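4-hydroxy-3-methylbut-2-enyl diphosphate reductase (Aquifex aeolicus, PDB 3DNF) catalyses the last step of the non-mevalonate isoprenoid pathway, reducing hydroxymethylbutenyl diphosphate to isopentenyl and dimethylallyl diphosphate with the help of an iron-sulfur cluster. Local coordinates at residues Tyr35-Ile40 with Phe56-Glu61; Val69-His74 with Val91-Cys96; Ile76-Glu81 with Leu131-Ala136. One frame throughout, in Å; residues are numbered along the deposited sequence. Where two conformers were deposited one is given.

Overall arrangement
Contacts 1 and 2 belong to one four-stranded parallel sheet, ordered 55-57, 34-36, 68-71, 90-93, so each joins an outermost strand to an inner one. Both are partly buried and rest on backbone hydrogen bonds, but their chemistry diverges past the strand ends: in contact 1 a serine hydroxyl accepts from the loop after strand 34-36, whereas contact 2, closer to the chain centre, runs on to a cysteine on the cluster. A probable backbone bond from I70 N to Y35 O joins the inner strands, and R72 reaches P39 O. Contact 3 lies at the surface, where helix 78-86, which links the two strands of contact 2, meets helix 125-136 through proline-tyrosine packing, a salt bridge and water; I76 and E81 pack on I71.

Contact 1: residues Tyr35-Ile40 with Phe56-Glu61; sequences YTLGPI and FPSQGE
Backbone hydrogen bonds carry most of the meeting between Y35-I40 and F56-E61. T36 uses both its backbone N and O toward the other segment: its N gives a bond to F56 O (2.9 Å), and its O takes one from S58 N (2.9 Å, N-H...O angle 162°). The CA of Y35 adds a weaker C-H contact to the same F56 O.

Beyond the strand ends, side-chain hydroxyls take over. S58 OG accepts from G38 N at 3.1 Å; its chi1 of 76° places the oxygen between the serine's own N and carbonyl carbon, turned to the loop that leaves strand 34-36. Within that loop T36 OG1 donates to G38 O at 2.7 Å, tilted from the carbonyl plane, so the peptides on both sides of G38 are held. The positive phi of G38 favours glycine, and a CB there would crowd P39 CD.

This is the parallel pairing of a beta-alpha-beta unit, strand 34-36, helix 44-53 and strand 55-57, with the loop after the first strand leading toward H42, predicted to bind the substrate and products. A valine in place of T36 would probably leave G38 O without its hydroxyl donor and the turn at G38 less firmly set.

Apolar contacts flank the bonds. On one face of the sheet CD1 of the Y35 ring meets F56 CB (4.0 Å) and, obliquely, S58 CB (3.9 Å). On the T36 face, P57 CB packs against P39 CA at 3.9 Å, and both prolines touch V47 of helix 44-53.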
loop_
_atom_site.group_PDB
_atom_site.type_symbol
_atom_site.label_atom_id
_atom_site.label_comp_id
_atom_site.label_asym_id
_atom_site.label_seq_id
_atom_site.Cartn_x
_atom_site.Cartn_y
_atom_site.Cartn_z
ATOM N N TYR B 35 -31.904 27.706 -1.841
ATOM C CA TYR B 35 -30.595 27.910 -1.197
ATOM C C TYR B 35 -29.698 26.743 -1.556
ATOM O O TYR B 35 -30.149 25.609 -1.699
ATOM C CB TYR B 35 -30.723 27.871 0.309
ATOM C CG TYR B 35 -31.483 29.002 0.926
ATOM C CD1 TYR B 35 -30.829 30.119 1.378
ATOM C CD2 TYR B 35 -32.870 28.905 1.102
ATOM C CE1 TYR B 35 -31.528 31.169 1.999
ATOM C CE2 TYR B 35 -33.565 29.925 1.692
ATOM C CZ TYR B 35 -32.910 31.052 2.144
ATOM O OH TYR B 35 -33.577 32.080 2.765
ATOM N N THR B 36 -28.400 27.061 -1.649
ATOM C CA THR B 36 -27.363 26.049 -1.576
ATOM C C THR B 36 -26.940 26.071 -0.126
ATOM O O THR B 36 -27.054 27.091 0.588
ATOM C CB THR B 36 -26.145 26.348 -2.558
ATOM O OG1 THR B 36 -25.551 27.620 -2.268
ATOM C CG2 THR B 36 -26.591 26.275 -4.043
ATOM N N LEU B 37 -26.549 24.909 0.356
ATOM C CA LEU B 37 -26.097 24.822 1.738
ATOM C C LEU B 37 -24.642 25.273 1.815
ATOM O O LEU B 37 -23.717 24.460 1.623
ATOM C CB LEU B 37 -26.238 23.388 2.230
ATOM C CG LEU B 37 -27.622 22.872 2.568
ATOM C CD1 LEU B 37 -27.502 21.377 2.948
ATOM C CD2 LEU B 37 -28.198 23.692 3.733
ATOM N N GLY B 38 -24.465 26.556 2.074
ATOM C CA GLY B 38 -23.183 27.264 1.954
ATOM C C GLY B 38 -22.983 27.636 0.481
ATOM O O GLY B 38 -23.742 27.174 -0.382
ATOM N N PRO B 39 -21.951 28.429 0.179
ATOM C CA PRO B 39 -21.679 28.805 -1.224
ATOM C C PRO B 39 -21.317 27.568 -2.041
ATOM O O PRO B 39 -20.571 26.696 -1.581
ATOM C CB PRO B 39 -20.491 29.749 -1.105
ATOM C CG PRO B 39 -19.807 29.302 0.127
ATOM C CD PRO B 39 -20.923 28.984 1.077
ATOM N N ILE B 40 -21.831 27.473 -3.268
ATOM C CA ILE B 40 -21.735 26.207 -3.994
ATOM C C ILE B 40 -20.290 25.834 -4.377
ATOM O O ILE B 40 -19.985 24.651 -4.542
ATOM C CB ILE B 40 -22.614 26.225 -5.259
ATOM C CG1 ILE B 40 -22.744 24.811 -5.815
ATOM C CG2 ILE B 40 -22.116 27.251 -6.252
ATOM C CD1 ILE B 40 -24.063 24.596 -6.601
ATOM N N PHE B 56 -29.485 31.118 -3.644
ATOM C CA PHE B 56 -28.810 31.877 -2.589
ATOM C C PHE B 56 -27.942 30.988 -1.751
ATOM O O PHE B 56 -28.339 29.910 -1.396
ATOM C CB PHE B 56 -29.847 32.542 -1.678
ATOM C CG PHE B 56 -30.747 33.536 -2.405
ATOM C CD1 PHE B 56 -30.356 34.858 -2.520
ATOM C CD2 PHE B 56 -31.936 33.131 -3.024
ATOM C CE1 PHE B 56 -31.138 35.791 -3.174
ATOM C CE2 PHE B 56 -32.731 34.063 -3.683
ATOM C CZ PHE B 56 -32.330 35.400 -3.753
ATOM N N PRO B 57 -26.727 31.466 -1.432
ATOM C CA PRO B 57 -25.823 30.743 -0.563
ATOM C C PRO B 57 -26.295 30.906 0.882
ATOM O O PRO B 57 -26.299 32.022 1.414
ATOM C CB PRO B 57 -24.506 31.466 -0.781
ATOM C CG PRO B 57 -24.859 32.824 -1.175
ATOM C CD PRO B 57 -26.149 32.735 -1.925
ATOM N N SER B 58 -26.702 29.810 1.504
ATOM C CA SER B 58 -27.135 29.907 2.902
ATOM C C SER B 58 -26.022 30.387 3.837
ATOM O O SER B 58 -24.855 30.076 3.615
ATOM C CB SER B 58 -27.807 28.636 3.373
ATOM O OG SER B 58 -26.873 27.609 3.627
ATOM N N GLN B 59 -26.383 31.147 4.871
ATOM C CA GLN B 59 -25.388 31.675 5.806
ATOM C C GLN B 59 -25.478 31.003 7.184
ATOM O O GLN B 59 -24.522 31.049 7.948
ATOM C CB GLN B 59 -25.461 33.208 5.899
ATOM C CG GLN B 59 -26.539 33.799 6.773
ATOM C CD GLN B 59 -26.342 35.315 7.040
ATOM O OE1 GLN B 59 -25.528 35.722 7.865
ATOM N NE2 GLN B 59 -27.077 36.125 6.332
ATOM N N GLY B 60 -26.635 30.411 7.489
ATOM C CA GLY B 60 -26.876 29.824 8.821
ATOM C C GLY B 60 -28.007 28.809 8.678
ATOM O O GLY B 60 -27.901 27.820 7.949
ATOM N N GLU B 61 -29.090 29.063 9.404
ATOM C CA GLU B 61 -30.225 28.163 9.405
ATOM C C GLU B 61 -31.461 29.014 9.038
ATOM O O GLU B 61 -32.565 28.862 9.584
ATOM C CB GLU B 61 -30.290 27.482 10.786
ATOM C CG GLU B 61 -31.335 26.399 10.988
ATOM C CD GLU B 61 -31.197 25.156 10.121
ATOM O OE1 GLU B 61 -30.105 24.658 9.771
ATOM O OE2 GLU B 61 -32.261 24.625 9.760
#

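Contact 2: residues Val69-His74 with Val91-Cys96; sequences VIIRSH and VIDATC. With F3S (Fe3-s4 cluster), chain E.
V69-H74 and V91-C96 meet through neighbouring parallel strands, 69-71 and 91-93, and the loops that follow them, in a beta-alpha-beta unit whose linking helix is 78-86. Two straight backbone bonds set the pairing: I92 N to V69 O, and I71 N to I92 O, both 2.9 Å. Further on, A94 N reaches I71 O only weakly.

I71 illustrates how one inner side chain can sew such a pair together. Its CB stands 3.8 Å from D93 OD1 and equally near I92 O. There it forks: CG2, opposite the backbone N, passes on to T95 OG1 (3.5 Å), while CG1 leans over V91 CG1 and the extended chain (chi2 179°) carries CD1 to that same methyl at 3.7 Å. The branched residue thus spans V91, D93 and T95 on one face of the sheet, with E81 of helix 78-86 also against it. On the other face I70 and I92 lie side by side, and I70 CG2 meets A94 CB.

D93 OD1 is gripped twice: T95 N comes from above the carboxylate plane, closing an Asx turn, and T95 OG1 donates to the syn lone pair at 2.6 Å. In the loop after strand 69-71, R72 gives NH1 to P39 O, and its NH2 reaches H74 NE2 in the imidazole plane by a bent bond tilted from the guanidinium plane; H74 is predicted to bind substrate, so R72 probably helps orient it.

The strand ends lead to the cluster. S73 O receives C96 N at an N-H...O angle of 171°, C96 sits at the N-cap of the following helix, and its SG binds the iron atom FE3 at 2.2 Å.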
loop_
_atom_site.group_PDB
_atom_site.type_symbol
_atom_site.label_atom_id
_atom_site.label_comp_id
_atom_site.label_asym_id
_atom_site.label_seq_id
_atom_site.Cartn_x
_atom_site.Cartn_y
_atom_site.Cartn_z
ATOM N N VAL B 69 -33.310 23.332 -0.282
ATOM C CA VAL B 69 -31.877 23.408 0.026
ATOM C C VAL B 69 -31.124 22.377 -0.804
ATOM O O VAL B 69 -31.566 21.241 -0.995
ATOM C CB VAL B 69 -31.549 23.219 1.540
ATOM C CG1 VAL B 69 -32.029 24.431 2.366
ATOM C CG2 VAL B 69 -32.172 21.941 1.998
ATOM N N ILE B 70 -29.997 22.834 -1.363
ATOM C CA ILE B 70 -29.130 22.008 -2.228
ATOM C C ILE B 70 -27.857 21.580 -1.507
ATOM O O ILE B 70 -27.020 22.424 -1.076
ATOM C CB ILE B 70 -28.820 22.715 -3.565
ATOM C CG1 ILE B 70 -30.150 23.071 -4.286
ATOM C CG2 ILE B 70 -27.922 21.825 -4.469
ATOM C CD1 ILE B 70 -30.059 24.343 -5.087
ATOM N N ILE B 71 -27.723 20.271 -1.341
ATOM C CA ILE B 71 -26.496 19.702 -0.692
ATOM C C ILE B 71 -25.341 19.857 -1.695
ATOM O O ILE B 71 -25.505 19.482 -2.847
ATOM C CB ILE B 71 -26.699 18.233 -0.342
ATOM C CG1 ILE B 71 -27.870 18.096 0.671
ATOM C CG2 ILE B 71 -25.342 17.579 0.186
ATOM C CD1 ILE B 71 -28.188 16.664 1.087
ATOM N N ARG B 72 -24.187 20.372 -1.239
ATOM C CA ARG B 72 -23.089 20.614 -2.152
ATOM C C ARG B 72 -22.417 19.311 -2.571
ATOM O O ARG B 72 -22.675 18.239 -1.985
ATOM C CB ARG B 72 -22.063 21.582 -1.547
ATOM C CG ARG B 72 -22.654 22.972 -1.170
ATOM C CD ARG B 72 -21.565 23.926 -0.781
ATOM N NE ARG B 72 -20.835 23.524 0.428
ATOM C CZ ARG B 72 -20.115 24.358 1.173
ATOM N NH1 ARG B 72 -20.067 25.644 0.884
ATOM N NH2 ARG B 72 -19.474 23.909 2.248
ATOM N N SER B 73 -21.574 19.423 -3.598
ATOM C CA SER B 73 -20.920 18.273 -4.218
ATOM C C SER B 73 -20.125 17.417 -3.213
ATOM O O SER B 73 -19.918 16.232 -3.469
ATOM C CB SER B 73 -20.024 18.713 -5.369
ATOM O OG SER B 73 -18.951 19.501 -4.841
ATOM N N HIS B 74 -19.705 18.016 -2.108
ATOM C CA HIS B 74 -18.949 17.309 -1.042
ATOM C C HIS B 74 -19.815 16.476 -0.112
ATOM O O HIS B 74 -19.310 15.638 0.635
ATOM C CB HIS B 74 -17.946 18.240 -0.287
ATOM C CG HIS B 74 -18.576 19.366 0.478
ATOM N ND1 HIS B 74 -19.631 19.189 1.352
ATOM C CD2 HIS B 74 -18.246 20.678 0.554
ATOM C CE1 HIS B 74 -19.959 20.349 1.895
ATOM N NE2 HIS B 74 -19.121 21.267 1.442
ATOM N N VAL B 91 -35.201 18.936 -0.299
ATOM C CA VAL B 91 -33.767 18.679 -0.238
ATOM C C VAL B 91 -33.360 18.109 -1.575
ATOM O O VAL B 91 -33.839 17.029 -1.991
ATOM C CB VAL B 91 -33.374 17.736 0.932
ATOM C CG1 VAL B 91 -31.840 17.468 0.863
ATOM C CG2 VAL B 91 -33.784 18.373 2.289
ATOM N N ILE B 92 -32.509 18.855 -2.269
ATOM C CA ILE B 92 -31.885 18.393 -3.505
ATOM C C ILE B 92 -30.466 17.905 -3.221
ATOM O O ILE B 92 -29.603 18.678 -2.805
ATOM C CB ILE B 92 -31.811 19.509 -4.559
ATOM C CG1 ILE B 92 -33.142 20.306 -4.653
ATOM C CG2 ILE B 92 -31.295 18.971 -5.923
ATOM C CD1 ILE B 92 -34.079 19.954 -5.747
ATOM N N ASP B 93 -30.229 16.634 -3.501
ATOM C CA ASP B 93 -28.928 16.064 -3.180
ATOM C C ASP B 93 -28.022 16.190 -4.387
ATOM O O ASP B 93 -28.123 15.376 -5.298
ATOM C CB ASP B 93 -29.016 14.602 -2.769
ATOM C CG ASP B 93 -27.672 14.054 -2.285
ATOM O OD1 ASP B 93 -26.722 14.862 -2.164
ATOM O OD2 ASP B 93 -27.613 12.863 -1.923
ATOM N N ALA B 94 -27.076 17.136 -4.333
ATOM C CA ALA B 94 -26.125 17.318 -5.415
ATOM C C ALA B 94 -24.718 16.811 -5.027
ATOM O O ALA B 94 -23.734 17.179 -5.647
ATOM C CB ALA B 94 -26.068 18.778 -5.875
ATOM N N THR B 95 -24.631 15.974 -3.993
ATOM C CA THR B 95 -23.386 15.258 -3.719
ATOM C C THR B 95 -22.831 14.597 -4.986
ATOM O O THR B 95 -23.549 13.920 -5.706
ATOM C CB THR B 95 -23.627 14.143 -2.664
ATOM O OG1 THR B 95 -24.234 14.731 -1.527
ATOM C CG2 THR B 95 -22.278 13.506 -2.243
ATOM N N CYS B 96 -21.541 14.799 -5.260
ATOM C CA CYS B 96 -20.919 14.152 -6.437
ATOM C C CYS B 96 -21.089 12.619 -6.364
ATOM O O CYS B 96 -20.887 12.046 -5.272
ATOM C CB CYS B 96 -19.424 14.525 -6.528
ATOM S SG CYS B 96 -18.612 13.875 -8.014
HETATM FE FE1 F3S E . -14.065 14.606 -8.747
HETATM FE FE3 F3S E . -16.666 14.827 -8.016
HETATM FE FE4 F3S E . -15.252 16.718 -8.721
HETATM S S1 F3S E . -15.016 13.731 -6.896
HETATM S S2 F3S E . -13.084 16.662 -8.597
HETATM S S3 F3S E . -15.818 15.151 -10.107
HETATM S S4 F3S E . -16.956 17.022 -7.398
#

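Contact 3: residues Ile76-Glu81 with Leu131-Ala136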
loop_
_atom_site.group_PDB
_atom_site.type_symbol
_atom_site.label_atom_id
_atom_site.label_comp_id
_atom_site.label_asym_id
_atom_site.label_seq_id
_atom_site.Cartn_x
_atom_site.Cartn_y
_atom_site.Cartn_z
ATOM N N ILE B 76 -22.891 15.599 2.880
ATOM C CA ILE B 76 -23.096 15.893 4.281
ATOM C C ILE B 76 -23.395 14.596 5.031
ATOM O O ILE B 76 -23.809 13.601 4.426
ATOM C CB ILE B 76 -24.220 16.981 4.543
ATOM C CG1 ILE B 76 -25.558 16.519 3.977
ATOM C CG2 ILE B 76 -23.757 18.403 4.099
ATOM C CD1 ILE B 76 -26.694 17.480 4.370
ATOM N N PRO B 77 -23.210 14.606 6.364
ATOM C CA PRO B 77 -23.623 13.400 7.131
ATOM C C PRO B 77 -25.097 13.032 6.903
ATOM O O PRO B 77 -25.933 13.957 6.769
ATOM C CB PRO B 77 -23.329 13.789 8.577
ATOM C CG PRO B 77 -22.192 14.811 8.451
ATOM C CD PRO B 77 -22.561 15.628 7.212
ATOM N N PRO B 78 -25.413 11.725 6.869
ATOM C CA PRO B 78 -26.793 11.323 6.595
ATOM C C PRO B 78 -27.790 11.842 7.649
ATOM O O PRO B 78 -28.928 12.212 7.317
ATOM C CB PRO B 78 -26.713 9.797 6.537
ATOM C CG PRO B 78 -25.524 9.450 7.381
ATOM C CD PRO B 78 -24.536 10.559 7.144
ATOM N N GLU B 79 -27.399 11.885 8.922
ATOM C CA GLU B 79 -28.300 12.450 9.924
ATOM C C GLU B 79 -28.608 13.972 9.760
ATOM O O GLU B 79 -29.630 14.461 10.244
ATOM C CB GLU B 79 -27.771 12.148 11.350
ATOM C CG GLU B 79 -26.490 12.914 11.713
ATOM C CD GLU B 79 -25.178 12.181 11.353
ATOM O OE1 GLU B 79 -25.119 11.321 10.424
ATOM O OE2 GLU B 79 -24.164 12.529 12.001
ATOM N N LYS B 80 -27.701 14.712 9.116
ATOM C CA LYS B 80 -27.939 16.134 8.849
ATOM C C LYS B 80 -28.863 16.275 7.659
ATOM O O LYS B 80 -29.760 17.137 7.667
ATOM C CB LYS B 80 -26.635 16.913 8.606
ATOM C CG LYS B 80 -26.864 18.436 8.620
ATOM C CD LYS B 80 -25.565 19.238 8.479
ATOM C CE LYS B 80 -25.868 20.726 8.528
ATOM N NZ LYS B 80 -24.594 21.522 8.645
ATOM N N GLU B 81 -28.643 15.431 6.645
ATOM C CA GLU B 81 -29.575 15.402 5.511
ATOM C C GLU B 81 -30.988 15.092 6.023
ATOM O O GLU B 81 -31.967 15.776 5.632
ATOM C CB GLU B 81 -29.152 14.331 4.521
ATOM C CG GLU B 81 -30.055 14.356 3.287
ATOM C CD GLU B 81 -29.581 13.415 2.189
ATOM O OE1 GLU B 81 -28.364 13.190 2.106
ATOM O OE2 GLU B 81 -30.437 12.911 1.421
ATOM N N LEU B 131 -17.349 10.218 7.305
ATOM C CA LEU B 131 -17.378 9.715 8.709
ATOM C C LEU B 131 -18.807 9.499 9.186
ATOM O O LEU B 131 -19.069 8.575 9.945
ATOM C CB LEU B 131 -16.637 10.618 9.689
ATOM C CG LEU B 131 -15.117 10.578 9.510
ATOM C CD1 LEU B 131 -14.434 11.501 10.515
ATOM C CD2 LEU B 131 -14.577 9.132 9.660
ATOM N N GLY B 132 -19.720 10.375 8.753
ATOM C CA GLY B 132 -21.131 10.220 9.114
ATOM C C GLY B 132 -21.740 8.951 8.525
ATOM O O GLY B 132 -22.545 8.276 9.174
ATOM N N TYR B 133 -21.349 8.611 7.301
ATOM C CA TYR B 133 -21.784 7.343 6.699
ATOM C C TYR B 133 -21.178 6.121 7.422
ATOM O O TYR B 133 -21.858 5.105 7.624
ATOM C CB TYR B 133 -21.477 7.354 5.195
ATOM C CG TYR B 133 -22.591 8.076 4.514
ATOM C CD1 TYR B 133 -22.547 9.456 4.322
ATOM C CD2 TYR B 133 -23.751 7.376 4.166
ATOM C CE1 TYR B 133 -23.623 10.140 3.728
ATOM C CE2 TYR B 133 -24.847 8.038 3.577
ATOM C CZ TYR B 133 -24.778 9.413 3.375
ATOM O OH TYR B 133 -25.844 10.071 2.774
ATOM N N LEU B 134 -19.905 6.241 7.794
ATOM C CA LEU B 134 -19.218 5.160 8.480
ATOM C C LEU B 134 -19.931 4.920 9.808
ATOM O O LEU B 134 -20.220 3.772 10.186
ATOM C CB LEU B 134 -17.751 5.530 8.756
ATOM C CG LEU B 134 -16.891 4.475 9.489
ATOM C CD1 LEU B 134 -16.729 3.177 8.667
ATOM C CD2 LEU B 134 -15.548 5.059 9.876
ATOM N N ARG B 135 -20.258 6.010 10.505
ATOM C CA ARG B 135 -20.953 5.896 11.780
ATOM C C ARG B 135 -22.356 5.280 11.583
ATOM O O ARG B 135 -22.762 4.402 12.360
ATOM C CB ARG B 135 -21.020 7.271 12.465
ATOM C CG ARG B 135 -21.985 7.360 13.676
ATOM C CD ARG B 135 -21.904 8.709 14.402
ATOM N NE ARG B 135 -22.126 9.824 13.486
ATOM C CZ ARG B 135 -21.197 10.696 13.082
ATOM N NH1 ARG B 135 -19.946 10.621 13.563
ATOM N NH2 ARG B 135 -21.531 11.667 12.221
ATOM N N ALA B 136 -23.040 5.712 10.522
ATOM C CA ALA B 136 -24.406 5.238 10.229
ATOM C C ALA B 136 -24.495 3.733 9.973
ATOM O O ALA B 136 -25.486 3.077 10.304
ATOM C CB ALA B 136 -24.988 6.020 9.050
HETATM O O HOH W 1 -26.057 12.559 3.568
HETATM O O HOH W 2 -24.155 9.135 11.311
#
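P78 lies flat against Y133 at the tight centre of this contact between I76-E81 and L131-A136. Its CD stands over one face of the tyrosine ring, 3.8 Å from the centroid and 21° off the ring normal, a CH-pi contact offset toward the rim, while CB slides along to CZ and the hydroxyl end. The same CD presses on the backbone of G132 (C at 3.5 Å), and CG meets A136 CB. Close approach is possible because residue 132 is glycine: a CB there would point at the proline pair and clash with P77 CB. P77 is the N-cap of helix 78-86, so it is the first turn of that helix that rests on the side of the other.

Toward solvent the packing gives way to charge and water. The carboxylate of E79 and the guanidinium of R135 stand nearly at right angles, 83° apart, and are joined by a single salt-bridge hydrogen bond: NH2 donates to the syn lone pair of OE2 at 2.8 Å. A bend at chi2 (-90°) brings the E79 carboxylate to R135. One water gives hydrogen bonds to E79 OE1 and G132 O and weakly accepts from R135 NE. Another, on the far side of the proline, lies between I76 O, E81 OE1 and Y133 OH (2.6 Å from the last), within hydrogen-bonding distance of all three. E81 OE2 makes a salt bridge with R85.

The contact joins helix 78-86, between strands 68-71 and 90-93 of one parallel sheet, to helix 125-136, which follows strand 115-119 of another. I76 and E81 pack back on I71 of strand 68-71, whereas Y133 stacks on H103 and L134 touches V106 and T110, all in helix 97-111.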